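Local coordinates for protein O-methyltransferase (PDB 4CE0) that probably transfers a methyl group from S-adenosyl-L-methionine to the 4'-hydroxyl of the rhamnose of spinosyn, with a magnesium ion at its active site, at residues A174-D187 with L199-D213. Residues are numbered along the deposited sequence; the frame is centred on the assembly and turned at random.
With MG (magnesium ion), chain C; SAH (S-adenosyl-L-homocysteine), chain B.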
loop_
_atom_site.group_PDB
_atom_site.type_symbol
_atom_site.label_atom_id
_atom_site.label_comp_id
_atom_site.label_asym_id
_atom_site.label_seq_id
_atom_site.Cartn_x
_atom_site.Cartn_y
_atom_site.Cartn_z
ATOM N N ALA A 174 0.865 23.671 -24.432
ATOM C CA ALA A 174 1.285 23.023 -23.204
ATOM C C ALA A 174 2.758 23.350 -22.909
ATOM O O ALA A 174 3.587 23.363 -23.814
ATOM C CB ALA A 174 1.075 21.512 -23.298
ATOM N N PRO A 175 3.089 23.621 -21.642
ATOM C CA PRO A 175 4.498 23.876 -21.294
ATOM C C PRO A 175 5.346 22.595 -21.173
ATOM O O PRO A 175 6.346 22.553 -20.442
ATOM C CB PRO A 175 4.398 24.623 -19.954
ATOM C CG PRO A 175 3.116 24.149 -19.345
ATOM C CD PRO A 175 2.181 23.873 -20.507
ATOM N N ILE A 176 4.954 21.570 -21.915
ATOM C CA ILE A 176 5.679 20.300 -21.976
ATOM C C ILE A 176 6.673 20.360 -23.136
ATOM O O ILE A 176 6.311 20.736 -24.247
ATOM C CB ILE A 176 4.676 19.141 -22.171
ATOM C CG1 ILE A 176 3.749 19.018 -20.945
ATOM C CG2 ILE A 176 5.397 17.844 -22.430
ATOM C CD1 ILE A 176 2.538 18.149 -21.176
ATOM N N GLN A 177 7.923 19.989 -22.898
ATOM C CA GLN A 177 8.947 20.056 -23.959
ATOM C C GLN A 177 9.173 18.710 -24.625
ATOM O O GLN A 177 9.227 18.599 -25.852
ATOM C CB GLN A 177 10.283 20.551 -23.395
ATOM C CG GLN A 177 10.547 22.020 -23.592
ATOM C CD GLN A 177 9.562 22.876 -22.846
ATOM O OE1 GLN A 177 8.358 22.824 -23.095
ATOM N NE2 GLN A 177 10.065 23.669 -21.912
ATOM N N GLU A 178 9.345 17.680 -23.810
ATOM C CA GLU A 178 9.455 16.329 -24.343
ATOM C C GLU A 178 8.881 15.273 -23.411
ATOM O O GLU A 178 8.778 15.467 -22.206
ATOM C CB GLU A 178 10.901 15.996 -24.748
ATOM C CG GLU A 178 11.940 16.153 -23.677
ATOM C CD GLU A 178 13.363 15.986 -24.200
ATOM O OE1 GLU A 178 13.535 15.567 -25.354
ATOM O OE2 GLU A 178 14.316 16.258 -23.449
ATOM N N LEU A 179 8.499 14.162 -24.011
ATOM C CA LEU A 179 7.832 13.103 -23.303
ATOM C C LEU A 179 8.535 11.825 -23.654
ATOM O O LEU A 179 8.896 11.604 -24.810
ATOM C CB LEU A 179 6.355 13.013 -23.732
ATOM C CG LEU A 179 5.421 14.156 -23.290
ATOM C CD1 LEU A 179 4.042 14.069 -23.959
ATOM C CD2 LEU A 179 5.267 14.155 -21.794
ATOM N N ALA A 180 8.694 10.972 -22.653
ATOM C CA ALA A 180 9.146 9.612 -22.874
ATOM C C ALA A 180 7.970 8.652 -22.827
ATOM O O ALA A 180 8.032 7.551 -23.385
ATOM C CB ALA A 180 10.165 9.230 -21.813
ATOM N N VAL A 181 6.917 9.035 -22.112
ATOM C CA VAL A 181 5.703 8.219 -22.047
ATOM C C VAL A 181 4.476 9.116 -22.168
ATOM O O VAL A 181 4.372 10.128 -21.520
ATOM C CB VAL A 181 5.623 7.383 -20.715
ATOM C CG1 VAL A 181 4.268 6.690 -20.554
ATOM C CG2 VAL A 181 6.760 6.409 -20.606
ATOM N N LEU A 182 3.531 8.718 -22.999
ATOM C CA LEU A 182 2.321 9.499 -23.225
ATOM C C LEU A 182 1.169 8.543 -23.062
ATOM O O LEU A 182 1.016 7.605 -23.858
ATOM C CB LEU A 182 2.335 10.129 -24.640
ATOM C CG LEU A 182 1.015 10.739 -25.142
ATOM C CD1 LEU A 182 0.573 11.873 -24.206
ATOM C CD2 LEU A 182 1.118 11.227 -26.612
ATOM N N ARG A 183 0.393 8.733 -21.996
ATOM C CA ARG A 183 -0.739 7.858 -21.701
ATOM C C ARG A 183 -2.053 8.584 -21.999
ATOM O O ARG A 183 -2.286 9.676 -21.499
ATOM C CB ARG A 183 -0.689 7.349 -20.265
ATOM C CG ARG A 183 -1.707 6.256 -19.979
ATOM C CD ARG A 183 -1.585 5.642 -18.566
ATOM N NE ARG A 183 -2.126 4.317 -18.718
ATOM C CZ ARG A 183 -3.415 4.012 -18.688
ATOM N NH1 ARG A 183 -4.329 4.925 -18.349
ATOM N NH2 ARG A 183 -3.766 2.763 -18.953
ATOM N N LEU A 184 -2.873 7.991 -22.871
ATOM C CA LEU A 184 -4.162 8.584 -23.284
ATOM C C LEU A 184 -5.279 7.804 -22.636
ATOM O O LEU A 184 -5.405 6.580 -22.822
ATOM C CB LEU A 184 -4.339 8.562 -24.782
ATOM C CG LEU A 184 -3.740 9.696 -25.598
ATOM C CD1 LEU A 184 -2.248 9.758 -25.459
ATOM C CD2 LEU A 184 -4.125 9.479 -27.032
ATOM N N ASP A 185 -6.058 8.494 -21.831
ATOM C CA ASP A 185 -7.169 7.857 -21.165
ATOM C C ASP A 185 -8.308 8.846 -21.101
ATOM O O ASP A 185 -8.943 9.012 -20.073
ATOM C CB ASP A 185 -6.756 7.359 -19.772
ATOM C CG ASP A 185 -7.639 6.223 -19.264
ATOM O OD1 ASP A 185 -8.685 5.934 -19.921
ATOM O OD2 ASP A 185 -7.282 5.607 -18.216
ATOM N N GLY A 186 -8.507 9.557 -22.201
ATOM C CA GLY A 186 -9.766 10.232 -22.472
ATOM C C GLY A 186 -10.477 9.305 -23.437
ATOM O O GLY A 186 -9.888 8.831 -24.409
ATOM N N ASP A 187 -11.732 9.000 -23.165
ATOM C CA ASP A 187 -12.446 8.035 -23.984
ATOM C C ASP A 187 -12.870 8.571 -25.358
ATOM O O ASP A 187 -12.947 7.824 -26.329
ATOM C CB ASP A 187 -13.676 7.575 -23.220
ATOM C CG ASP A 187 -13.313 6.797 -21.968
ATOM O OD1 ASP A 187 -12.533 5.820 -22.086
ATOM O OD2 ASP A 187 -13.778 7.173 -20.872
ATOM N N LEU A 199 0.612 16.230 -28.449
ATOM C CA LEU A 199 1.680 15.683 -27.602
ATOM C C LEU A 199 2.530 14.616 -28.272
ATOM O O LEU A 199 3.697 14.448 -27.925
ATOM C CB LEU A 199 1.111 15.163 -26.274
ATOM C CG LEU A 199 0.363 16.183 -25.414
ATOM C CD1 LEU A 199 -0.154 15.495 -24.130
ATOM C CD2 LEU A 199 1.244 17.392 -25.067
ATOM N N TYR A 200 1.970 13.885 -29.230
ATOM C CA TYR A 200 2.785 12.890 -29.915
ATOM C C TYR A 200 4.071 13.458 -30.508
ATOM O O TYR A 200 5.102 12.807 -30.454
ATOM C CB TYR A 200 2.041 12.197 -31.038
ATOM C CG TYR A 200 2.839 11.022 -31.578
ATOM C CD1 TYR A 200 2.907 9.849 -30.863
ATOM C CD2 TYR A 200 3.536 11.097 -32.800
ATOM C CE1 TYR A 200 3.621 8.767 -31.322
ATOM C CE2 TYR A 200 4.277 10.002 -33.271
ATOM C CZ TYR A 200 4.299 8.831 -32.510
ATOM O OH TYR A 200 4.992 7.694 -32.901
ATOM N N PRO A 201 4.006 14.661 -31.100
ATOM C CA PRO A 201 5.243 15.229 -31.665
ATOM C C PRO A 201 6.331 15.444 -30.606
ATOM O O PRO A 201 7.507 15.431 -30.962
ATOM C CB PRO A 201 4.788 16.568 -32.267
ATOM C CG PRO A 201 3.296 16.414 -32.509
ATOM C CD PRO A 201 2.822 15.494 -31.383
ATOM N N LYS A 202 5.953 15.592 -29.332
ATOM C CA LYS A 202 6.931 15.795 -28.254
ATOM C C LYS A 202 7.499 14.488 -27.719
ATOM O O LYS A 202 8.429 14.490 -26.883
ATOM C CB LYS A 202 6.291 16.569 -27.085
ATOM C CG LYS A 202 5.994 18.014 -27.412
ATOM C CD LYS A 202 4.952 18.631 -26.492
ATOM C CE LYS A 202 4.725 20.104 -26.864
ATOM N NZ LYS A 202 3.484 20.645 -26.254
ATOM N N LEU A 203 6.920 13.377 -28.153
ATOM C CA LEU A 203 7.359 12.062 -27.726
ATOM C C LEU A 203 8.683 11.700 -28.351
ATOM O O LEU A 203 8.806 11.603 -29.582
ATOM C CB LEU A 203 6.347 10.994 -28.111
ATOM C CG LEU A 203 6.628 9.573 -27.619
ATOM C CD1 LEU A 203 6.579 9.443 -26.073
ATOM C CD2 LEU A 203 5.629 8.596 -28.232
ATOM N N SER A 204 9.663 11.454 -27.491
ATOM C CA SER A 204 10.994 11.037 -27.929
ATOM C C SER A 204 10.955 9.716 -28.695
ATOM O O SER A 204 10.033 8.902 -28.510
ATOM C CB SER A 204 11.942 10.891 -26.729
ATOM O OG SER A 204 11.963 12.070 -25.922
ATOM N N PRO A 205 11.956 9.499 -29.570
ATOM C CA PRO A 205 12.112 8.158 -30.128
ATOM C C PRO A 205 12.441 7.148 -29.039
ATOM O O PRO A 205 13.189 7.430 -28.096
ATOM C CB PRO A 205 13.278 8.313 -31.128
ATOM C CG PRO A 205 13.986 9.545 -30.720
ATOM C CD PRO A 205 12.933 10.446 -30.138
ATOM N N GLY A 206 11.841 5.980 -29.159
ATOM C CA GLY A 206 11.937 4.953 -28.142
ATOM C C GLY A 206 10.952 5.177 -27.003
ATOM O O GLY A 206 10.982 4.430 -26.030
ATOM N N GLY A 207 10.127 6.224 -27.108
ATOM C CA GLY A 207 9.105 6.543 -26.109
ATOM C C GLY A 207 7.837 5.754 -26.400
ATOM O O GLY A 207 7.707 5.179 -27.483
ATOM N N PHE A 208 6.899 5.751 -25.461
ATOM C CA PHE A 208 5.692 4.938 -25.574
ATOM C C PHE A 208 4.438 5.776 -25.662
ATOM O O PHE A 208 4.252 6.766 -24.914
ATOM C CB PHE A 208 5.549 4.020 -24.353
ATOM C CG PHE A 208 6.538 2.894 -24.311
ATOM C CD1 PHE A 208 7.770 3.061 -23.691
ATOM C CD2 PHE A 208 6.221 1.646 -24.871
ATOM C CE1 PHE A 208 8.689 2.028 -23.654
ATOM C CE2 PHE A 208 7.129 0.610 -24.829
ATOM C CZ PHE A 208 8.367 0.791 -24.217
ATOM N N VAL A 209 3.558 5.355 -26.560
ATOM C CA VAL A 209 2.173 5.801 -26.527
ATOM C C VAL A 209 1.320 4.652 -26.020
ATOM O O VAL A 209 1.345 3.540 -26.586
ATOM C CB VAL A 209 1.618 6.214 -27.903
ATOM C CG1 VAL A 209 0.235 6.794 -27.701
ATOM C CG2 VAL A 209 2.489 7.207 -28.540
ATOM N N ILE A 210 0.571 4.941 -24.957
ATOM C CA ILE A 210 -0.345 4.008 -24.352
ATOM C C ILE A 210 -1.786 4.487 -24.567
ATOM O O ILE A 210 -2.147 5.623 -24.260
ATOM C CB ILE A 210 -0.034 3.849 -22.868
ATOM C CG1 ILE A 210 1.351 3.228 -22.673
ATOM C CG2 ILE A 210 -1.063 2.960 -22.196
ATOM C CD1 ILE A 210 1.815 3.266 -21.259
ATOM N N ILE A 211 -2.607 3.617 -25.130
ATOM C CA ILE A 211 -4.004 3.961 -25.440
ATOM C C ILE A 211 -4.890 3.119 -24.514
ATOM O O ILE A 211 -5.041 1.920 -24.717
ATOM C CB ILE A 211 -4.363 3.650 -26.882
ATOM C CG1 ILE A 211 -3.331 4.214 -27.861
ATOM C CG2 ILE A 211 -5.754 4.187 -27.197
ATOM C CD1 ILE A 211 -3.341 5.729 -27.985
ATOM N N ASP A 212 -5.489 3.734 -23.504
ATOM C CA ASP A 212 -6.080 2.927 -22.466
ATOM C C ASP A 212 -7.327 2.188 -22.963
ATOM O O ASP A 212 -7.624 1.116 -22.468
ATOM C CB ASP A 212 -6.419 3.775 -21.227
ATOM C CG ASP A 212 -6.841 2.919 -20.043
ATOM O OD1 ASP A 212 -5.950 2.294 -19.425
ATOM O OD2 ASP A 212 -8.055 2.841 -19.735
ATOM N N ASP A 213 -8.041 2.778 -23.922
ATOM C CA ASP A 213 -9.294 2.223 -24.441
ATOM C C ASP A 213 -9.269 2.090 -25.950
ATOM O O ASP A 213 -10.234 2.450 -26.643
ATOM C CB ASP A 213 -10.477 3.120 -24.061
ATOM C CG ASP A 213 -10.743 3.112 -22.585
ATOM O OD1 ASP A 213 -11.434 2.181 -22.114
ATOM O OD2 ASP A 213 -10.225 4.008 -21.892
HETATM MG MG MG C . -9.589 4.095 -19.913
HETATM N N SAH B . -8.610 5.947 -13.648
HETATM C CA SAH B . -8.488 6.434 -15.032
HETATM C CB SAH B . -9.184 7.734 -15.351
HETATM C CG SAH B . -9.422 8.331 -16.737
HETATM S SD SAH B . -11.197 8.726 -16.743
HETATM C C SAH B . -7.027 6.640 -15.042
HETATM O O SAH B . -6.605 7.333 -15.953
HETATM O OXT SAH B . -6.481 5.960 -13.972
HETATM C "C5'" SAH B . -11.297 9.997 -18.053
HETATM C "C4'" SAH B . -10.722 11.364 -17.655
HETATM O "O4'" SAH B . -10.489 12.158 -18.800
HETATM C "C3'" SAH B . -11.640 12.206 -16.764
HETATM O "O3'" SAH B . -10.921 12.514 -15.588
HETATM C "C2'" SAH B . -12.020 13.459 -17.564
HETATM O "O2'" SAH B . -12.205 14.698 -16.846
HETATM C "C1'" SAH B . -10.873 13.513 -18.577
HETATM N N9 SAH B . -11.168 14.126 -19.894
HETATM C C8 SAH B . -11.785 13.491 -20.951
HETATM N N7 SAH B . -11.814 14.345 -21.983
HETATM C C5 SAH B . -11.196 15.493 -21.628
HETATM C C6 SAH B . -10.945 16.697 -22.289
HETATM N N6 SAH B . -11.329 16.884 -23.551
HETATM N N1 SAH B . -10.298 17.716 -21.633
HETATM C C2 SAH B . -9.862 17.568 -20.332
HETATM N N3 SAH B . -10.145 16.388 -19.684
HETATM C C4 SAH B . -10.763 15.354 -20.320
HETATM O O HOH W 1 -7.569 5.887 -24.785
HETATM O O HOH W 2 -9.853 4.095 -17.757
HETATM O O HOH W 3 -11.407 5.098 -19.731
HETATM O O HOH W 4 -11.052 2.398 -19.496
#
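D185 and D212 follow directly on two adjacent parallel strands, 179-184 and 207-211, and share a magnesium ion. Main-chain bonds pair the strands, among them L182 N to F208 O at 2.8 Å and I210 N to L182 O at 2.9 Å. D212 can be followed outward. Its CB lies 3.4 Å from L184 O, the acceptor of its own backbone N-H. CG stands anti to the backbone N (chi1 -171°), which brings the carboxylate across to D185. OD2 binds the magnesium at 2.0 Å. OD1 turns to the R183 guanidinium in a salt bridge whose modelled spacing is doubtful; R59 is its second partner. D185 OD1 and D213 OD2 also bind the metal, and three waters complete six ligands. R183 NH1 gives D185 OD2 a 3.0 Å bond, in the guanidinium plane but from above the carboxylate plane. E81 is a second salt-bridge partner of R183 NH1. D187 OD1 accepts from a metal-bound water at 2.7 Å. On the face of the sheet turned to helix 189-199, L182 CD1 packs on L199 CD1 at 3.7 Å. Helix 189-199 links the strands in a beta-alpha-beta crossover of a Rossmann-like methyltransferase, with the magnesium site at the C-terminal strand ends beside S-adenosyl-L-homocysteine.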